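Local coordinates for protein 5-carboxymethyl-2-hydroxymuconate semialdehyde dehydrogenase (Thermus thermophilus, PDB 2D4E) that probably oxidises 5-carboxymethyl-2-hydroxymuconate semialdehyde to the corresponding acid, using NAD as the hydride acceptor, as a tetrameric member of the aldehyde dehydrogenase family, at residues T158-A163 with F494-K499; A331-H336 with T379-E384. One frame throughout, in Å; residues are numbered along the deposited sequence.

Contact 1: T158-A163 with F494-K499; sequences TVRVPA and FYTDLK
Tyr495, at the end of helix 488-495, meets the other segment through its backbone: its O accepts Ala163 N at 3.0 Å, with the donor tilted 28° from the carbonyl plane, and Ala163 CB rests against the same oxygen. From Thr496 on the chain is a strand, antiparallel to 158-162. Thr496 OG1 stands between its own backbone N and carbonyl carbon (chi1 69°), which brings it across the Arg160 side chain; Arg160 NH1 donates to it at 3.0 Å, bent at 137° and out of the guanidinium plane. A water joins the same NH1 to Thr496 O. Asp497 and Val161 form a hydrogen-bonded pair, Asp497 N to Val161 O measuring 2.8 Å and Val161 N to Asp497 O 3.0 Å. The Asp497 carboxylate leans on Ala163, while OD1 forms a salt bridge to Arg267 and OD2 takes a water shared with Ala163 O. Leu498, in a non-hydrogen-bonded pair with Arg160, lays CD2 over the guanidinium face, 3.7 Å from Arg160 CZ. Lys499 pairs with Val159, its N 2.9 Å from Val159 O; CB lies alongside Val159 CG2, and NZ ends on carbonyl oxygens of a neighbouring subunit, among them Leu456 O. Arg160 is thus gripped from several directions: Leu498 covers one face, the water and Thr496 OG1, itself bonded to Leu492 O, hold NH1, and Asp493 forms a salt bridge with NH2, an arrangement that should fix its rotation and probably offsets the cost of burying its charge.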
loop_
_atom_site.group_PDB
_atom_site.type_symbol
_atom_site.label_atom_id
_atom_site.label_comp_id
_atom_site.label_asym_id
_atom_site.label_seq_id
_atom_site.Cartn_x
_atom_site.Cartn_y
_atom_site.Cartn_z
ATOM N N THR C 158 7.746 8.805 6.051
ATOM C CA THR C 158 8.664 8.660 4.941
ATOM C C THR C 158 8.177 9.396 3.705
ATOM O O THR C 158 6.972 9.512 3.463
ATOM C CB THR C 158 8.846 7.177 4.579
ATOM O OG1 THR C 158 7.567 6.610 4.280
ATOM C CG2 THR C 158 9.475 6.409 5.740
ATOM N N VAL C 159 9.130 9.895 2.931
ATOM C CA VAL C 159 8.830 10.589 1.689
ATOM C C VAL C 159 9.875 10.141 0.674
ATOM O O VAL C 159 10.860 9.497 1.028
ATOM C CB VAL C 159 8.903 12.131 1.858
ATOM C CG1 VAL C 159 7.893 12.586 2.902
ATOM C CG2 VAL C 159 10.316 12.547 2.259
ATOM N N ARG C 160 9.644 10.466 -0.591
ATOM C CA ARG C 160 10.575 10.127 -1.656
ATOM C C ARG C 160 11.001 11.426 -2.342
ATOM O O ARG C 160 10.198 12.350 -2.481
ATOM C CB ARG C 160 9.908 9.213 -2.692
ATOM C CG ARG C 160 9.577 7.819 -2.213
ATOM C CD ARG C 160 8.757 7.084 -3.277
ATOM N NE ARG C 160 8.673 5.649 -3.015
ATOM C CZ ARG C 160 9.700 4.809 -3.105
ATOM N NH1 ARG C 160 10.904 5.247 -3.459
ATOM N NH2 ARG C 160 9.523 3.526 -2.837
ATOM N N VAL C 161 12.258 11.485 -2.769
ATOM C CA VAL C 161 12.788 12.651 -3.459
ATOM C C VAL C 161 13.518 12.216 -4.729
ATOM O O VAL C 161 14.037 11.099 -4.807
ATOM C CB VAL C 161 13.769 13.454 -2.555
ATOM C CG1 VAL C 161 13.042 13.937 -1.295
ATOM C CG2 VAL C 161 14.976 12.594 -2.176
ATOM N N PRO C 162 13.554 13.092 -5.750
ATOM C CA PRO C 162 14.233 12.782 -7.016
ATOM C C PRO C 162 15.658 12.289 -6.728
ATOM O O PRO C 162 16.394 12.925 -5.972
ATOM C CB PRO C 162 14.222 14.119 -7.746
ATOM C CG PRO C 162 12.942 14.760 -7.254
ATOM C CD PRO C 162 12.961 14.443 -5.776
ATOM N N ALA C 163 16.052 11.170 -7.337
ATOM C CA ALA C 163 17.381 10.604 -7.095
ATOM C C ALA C 163 18.552 11.305 -7.794
ATOM O O ALA C 163 19.665 11.321 -7.266
ATOM C CB ALA C 163 17.376 9.124 -7.440
ATOM N N PHE C 494 13.440 3.095 -8.228
ATOM C CA PHE C 494 14.719 3.348 -8.868
ATOM C C PHE C 494 14.989 4.834 -9.066
ATOM O O PHE C 494 16.078 5.309 -8.761
ATOM C CB PHE C 494 14.805 2.634 -10.222
ATOM C CG PHE C 494 16.015 3.023 -11.034
ATOM C CD1 PHE C 494 15.910 3.954 -12.065
ATOM C CD2 PHE C 494 17.264 2.475 -10.752
ATOM C CE1 PHE C 494 17.034 4.336 -12.808
ATOM C CE2 PHE C 494 18.397 2.848 -11.484
ATOM C CZ PHE C 494 18.281 3.784 -12.517
ATOM N N TYR C 495 13.991 5.564 -9.558
ATOM C CA TYR C 495 14.151 6.986 -9.838
ATOM C C TYR C 495 14.100 7.941 -8.650
ATOM O O TYR C 495 14.421 9.118 -8.804
ATOM C CB TYR C 495 13.121 7.434 -10.881
ATOM C CG TYR C 495 13.238 6.710 -12.211
ATOM C CD1 TYR C 495 12.350 5.684 -12.554
ATOM C CD2 TYR C 495 14.250 7.039 -13.119
ATOM C CE1 TYR C 495 12.470 5.002 -13.773
ATOM C CE2 TYR C 495 14.380 6.363 -14.334
ATOM C CZ TYR C 495 13.490 5.351 -14.652
ATOM O OH TYR C 495 13.624 4.686 -15.847
ATOM N N THR C 496 13.703 7.451 -7.478
ATOM C CA THR C 496 13.631 8.305 -6.299
ATOM C C THR C 496 14.328 7.667 -5.105
ATOM O O THR C 496 14.648 6.481 -5.129
ATOM C CB THR C 496 12.158 8.610 -5.897
ATOM O OG1 THR C 496 11.527 7.419 -5.408
ATOM C CG2 THR C 496 11.373 9.138 -7.087
ATOM N N ASP C 497 14.572 8.469 -4.069
ATOM C CA ASP C 497 15.215 7.996 -2.843
ATOM C C ASP C 497 14.231 8.079 -1.684
ATOM O O ASP C 497 13.523 9.083 -1.539
ATOM C CB ASP C 497 16.424 8.860 -2.469
ATOM C CG ASP C 497 17.576 8.724 -3.444
ATOM O OD1 ASP C 497 17.836 7.596 -3.917
ATOM O OD2 ASP C 497 18.235 9.752 -3.713
ATOM N N LEU C 498 14.191 7.031 -0.864
ATOM C CA LEU C 498 13.321 7.013 0.301
ATOM C C LEU C 498 14.024 7.768 1.424
ATOM O O LEU C 498 15.254 7.785 1.506
ATOM C CB LEU C 498 13.038 5.576 0.755
ATOM C CG LEU C 498 11.924 4.814 0.022
ATOM C CD1 LEU C 498 12.050 3.315 0.299
ATOM C CD2 LEU C 498 10.561 5.344 0.469
ATOM N N LYS C 499 13.235 8.401 2.280
ATOM C CA LYS C 499 13.783 9.144 3.395
ATOM C C LYS C 499 12.896 8.941 4.611
ATOM O O LYS C 499 11.675 9.107 4.531
ATOM C CB LYS C 499 13.865 10.637 3.059
ATOM C CG LYS C 499 14.526 11.474 4.150
ATOM C CD LYS C 499 14.550 12.967 3.810
ATOM C CE LYS C 499 15.437 13.257 2.611
ATOM N NZ LYS C 499 15.579 14.716 2.385
HETATM O O HOH W 1 13.843 4.037 -3.453
HETATM O O HOH W 2 20.476 9.951 -4.915
#

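Contact 2: A331-H336 with T379-E384; sequences AIRVGH and TSFRGE
Phe381 presents one ring face to the side chain of Arg333, whose CD sits 3.5 Å from the ring centroid and 4° off the ring normal, a CH-pi contact over the face. Phe381 has CG anti to its backbone N (chi1 159°), which swings the ring over toward Arg333. CB and CG of the arginine follow the same side of the phenylalanine, so the two side chains run alongside each other. The guanidinium carries on beyond the ring with its plane turned 67° from it; CZ is 5.8 Å from the centroid, giving at most a weak cation-pi attraction. Next to this CH-pi contact the backbones are joined by one hydrogen bond, Phe381 N to Val334 O at 2.9 Å, and the same carbonyl oxygen is approached by Ser380 CA. Ser380 CB faces Gly335 CA at 4.1 Å.

A second shell positions the arginine and the turn. Arg333 bends at chi3, and its NE donates to Glu341 O, while backbone bonds tie Arg333 and Gly335 to Val344. Ser380 OG receives Glu384 N at 3.0 Å and, more weakly, Arg382 N, and gives its own proton to the anti lone pair of Glu384 OE1 at 2.8 Å. A water accepts from His336 N and donates to that OE1, a second, indirect link between the segments, and Glu384 OE2 reaches Tyr3. Residues 380-383 form a type I beta turn, closed by Gly383 N to Ser380 O at 2.9 Å and docked on the connection between helices 315-331 and 350-365. With Gly383 in the left-handed region and Ser380 N bonded to Glu384 O at 2.8 Å, this is the pattern of a type I turn with a G1 beta bulge, its serine hydroxyl tied to the following residues of the loop.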
loop_
_atom_site.group_PDB
_atom_site.type_symbol
_atom_site.label_atom_id
_atom_site.label_comp_id
_atom_site.label_asym_id
_atom_site.label_seq_id
_atom_site.Cartn_x
_atom_site.Cartn_y
_atom_site.Cartn_z
ATOM N N ALA C 331 4.084 -19.777 -44.418
ATOM C CA ALA C 331 3.156 -18.837 -45.043
ATOM C C ALA C 331 3.434 -17.359 -44.750
ATOM O O ALA C 331 2.890 -16.485 -45.424
ATOM C CB ALA C 331 1.726 -19.184 -44.633
ATOM N N ILE C 332 4.267 -17.075 -43.751
ATOM C CA ILE C 332 4.588 -15.690 -43.400
ATOM C C ILE C 332 5.119 -14.905 -44.607
ATOM O O ILE C 332 6.077 -15.326 -45.253
ATOM C CB ILE C 332 5.638 -15.636 -42.257
ATOM C CG1 ILE C 332 5.030 -16.208 -40.971
ATOM C CG2 ILE C 332 6.110 -14.208 -42.042
ATOM C CD1 ILE C 332 6.003 -16.348 -39.827
ATOM N N ARG C 333 4.491 -13.767 -44.902
ATOM C CA ARG C 333 4.902 -12.929 -46.024
ATOM C C ARG C 333 6.111 -12.063 -45.660
ATOM O O ARG C 333 6.049 -11.235 -44.742
ATOM C CB ARG C 333 3.739 -12.032 -46.478
ATOM C CG ARG C 333 2.536 -12.796 -47.051
ATOM C CD ARG C 333 1.482 -11.850 -47.616
ATOM N NE ARG C 333 0.873 -11.015 -46.584
ATOM C CZ ARG C 333 -0.070 -11.427 -45.739
ATOM N NH1 ARG C 333 -0.544 -12.664 -45.813
ATOM N NH2 ARG C 333 -0.557 -10.593 -44.829
ATOM N N VAL C 334 7.207 -12.265 -46.388
ATOM C CA VAL C 334 8.446 -11.528 -46.165
ATOM C C VAL C 334 8.574 -10.454 -47.238
ATOM O O VAL C 334 8.430 -10.733 -48.429
ATOM C CB VAL C 334 9.670 -12.479 -46.232
ATOM C CG1 VAL C 334 10.962 -11.712 -45.978
ATOM C CG2 VAL C 334 9.506 -13.603 -45.208
ATOM N N GLY C 335 8.828 -9.221 -46.818
ATOM C CA GLY C 335 8.946 -8.142 -47.780
ATOM C C GLY C 335 9.383 -6.818 -47.189
ATOM O O GLY C 335 9.796 -6.742 -46.033
ATOM N N HIS C 336 9.275 -5.769 -47.996
ATOM C CA HIS C 336 9.676 -4.428 -47.603
ATOM C C HIS C 336 8.836 -3.851 -46.461
ATOM O O HIS C 336 7.620 -4.046 -46.401
ATOM C CB HIS C 336 9.616 -3.506 -48.828
ATOM C CG HIS C 336 10.316 -2.198 -48.633
ATOM N ND1 HIS C 336 9.838 -1.215 -47.794
ATOM C CD2 HIS C 336 11.478 -1.727 -49.143
ATOM C CE1 HIS C 336 10.676 -0.193 -47.795
ATOM N NE2 HIS C 336 11.679 -0.479 -48.604
ATOM N N THR C 379 13.561 -13.928 -52.375
ATOM C CA THR C 379 12.461 -13.224 -53.012
ATOM C C THR C 379 11.365 -12.816 -52.034
ATOM O O THR C 379 11.023 -13.569 -51.122
ATOM C CB THR C 379 11.828 -14.122 -54.082
ATOM O OG1 THR C 379 12.864 -14.745 -54.846
ATOM C CG2 THR C 379 10.947 -13.313 -55.001
ATOM N N SER C 380 10.801 -11.630 -52.241
ATOM C CA SER C 380 9.739 -11.148 -51.372
ATOM C C SER C 380 8.449 -11.837 -51.775
ATOM O O SER C 380 8.398 -12.545 -52.782
ATOM C CB SER C 380 9.554 -9.638 -51.514
ATOM O OG SER C 380 8.829 -9.324 -52.695
ATOM N N PHE C 381 7.412 -11.623 -50.977
ATOM C CA PHE C 381 6.100 -12.190 -51.234
ATOM C C PHE C 381 5.609 -11.737 -52.612
ATOM O O PHE C 381 4.864 -12.455 -53.280
ATOM C CB PHE C 381 5.121 -11.721 -50.147
ATOM C CG PHE C 381 3.676 -11.803 -50.555
ATOM C CD1 PHE C 381 3.043 -13.037 -50.685
ATOM C CD2 PHE C 381 2.957 -10.644 -50.838
ATOM C CE1 PHE C 381 1.707 -13.118 -51.094
ATOM C CE2 PHE C 381 1.620 -10.712 -51.249
ATOM C CZ PHE C 381 0.995 -11.950 -51.377
ATOM N N ARG C 382 6.025 -10.544 -53.027
ATOM C CA ARG C 382 5.607 -10.005 -54.318
ATOM C C ARG C 382 6.548 -10.363 -55.463
ATOM O O ARG C 382 6.393 -9.862 -56.578
ATOM C CB ARG C 382 5.466 -8.483 -54.246
ATOM C CG ARG C 382 4.439 -8.000 -53.241
ATOM C CD ARG C 382 4.060 -6.559 -53.521
ATOM N NE ARG C 382 3.202 -5.997 -52.486
ATOM C CZ ARG C 382 2.266 -5.083 -52.717
ATOM N NH1 ARG C 382 2.065 -4.638 -53.950
ATOM N NH2 ARG C 382 1.543 -4.598 -51.717
ATOM N N GLY C 383 7.525 -11.224 -55.186
ATOM C CA GLY C 383 8.460 -11.628 -56.218
ATOM C C GLY C 383 9.634 -10.688 -56.411
ATOM O O GLY C 383 10.379 -10.827 -57.380
ATOM N N GLU C 384 9.810 -9.737 -55.497
ATOM C CA GLU C 384 10.911 -8.780 -55.585
ATOM C C GLU C 384 12.211 -9.418 -55.112
ATOM O O GLU C 384 12.199 -10.343 -54.302
ATOM C CB GLU C 384 10.635 -7.557 -54.707
ATOM C CG GLU C 384 9.366 -6.799 -55.029
ATOM C CD GLU C 384 8.906 -5.942 -53.861
ATOM O OE1 GLU C 384 8.517 -6.519 -52.827
ATOM O OE2 GLU C 384 8.938 -4.701 -53.970
HETATM O O HOH W 3 7.696 -6.006 -50.434
#

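The two contacts sit on opposite sides of the chain's centre, their own centres about 51 Å apart, and share no element. Contact 1 joins strands 154-162 and 496-504, far apart in sequence, and most of its residues are buried; contact 2 joins two loops and combines buried backbone with an exposed aromatic ring. A ladder of paired main-chain bonds carries the first, its charged side chains finding further partners beyond the two segments, for Lys499 the carbonyls of a neighbouring subunit. In the second a single direct main-chain bond crosses, helped by an arginine CH-pi contact on a phenylalanine ring and a water. Both reach the same neighbouring subunit, contact 2 through packing of Ala331 and Ile332 at the start of segment 331-336.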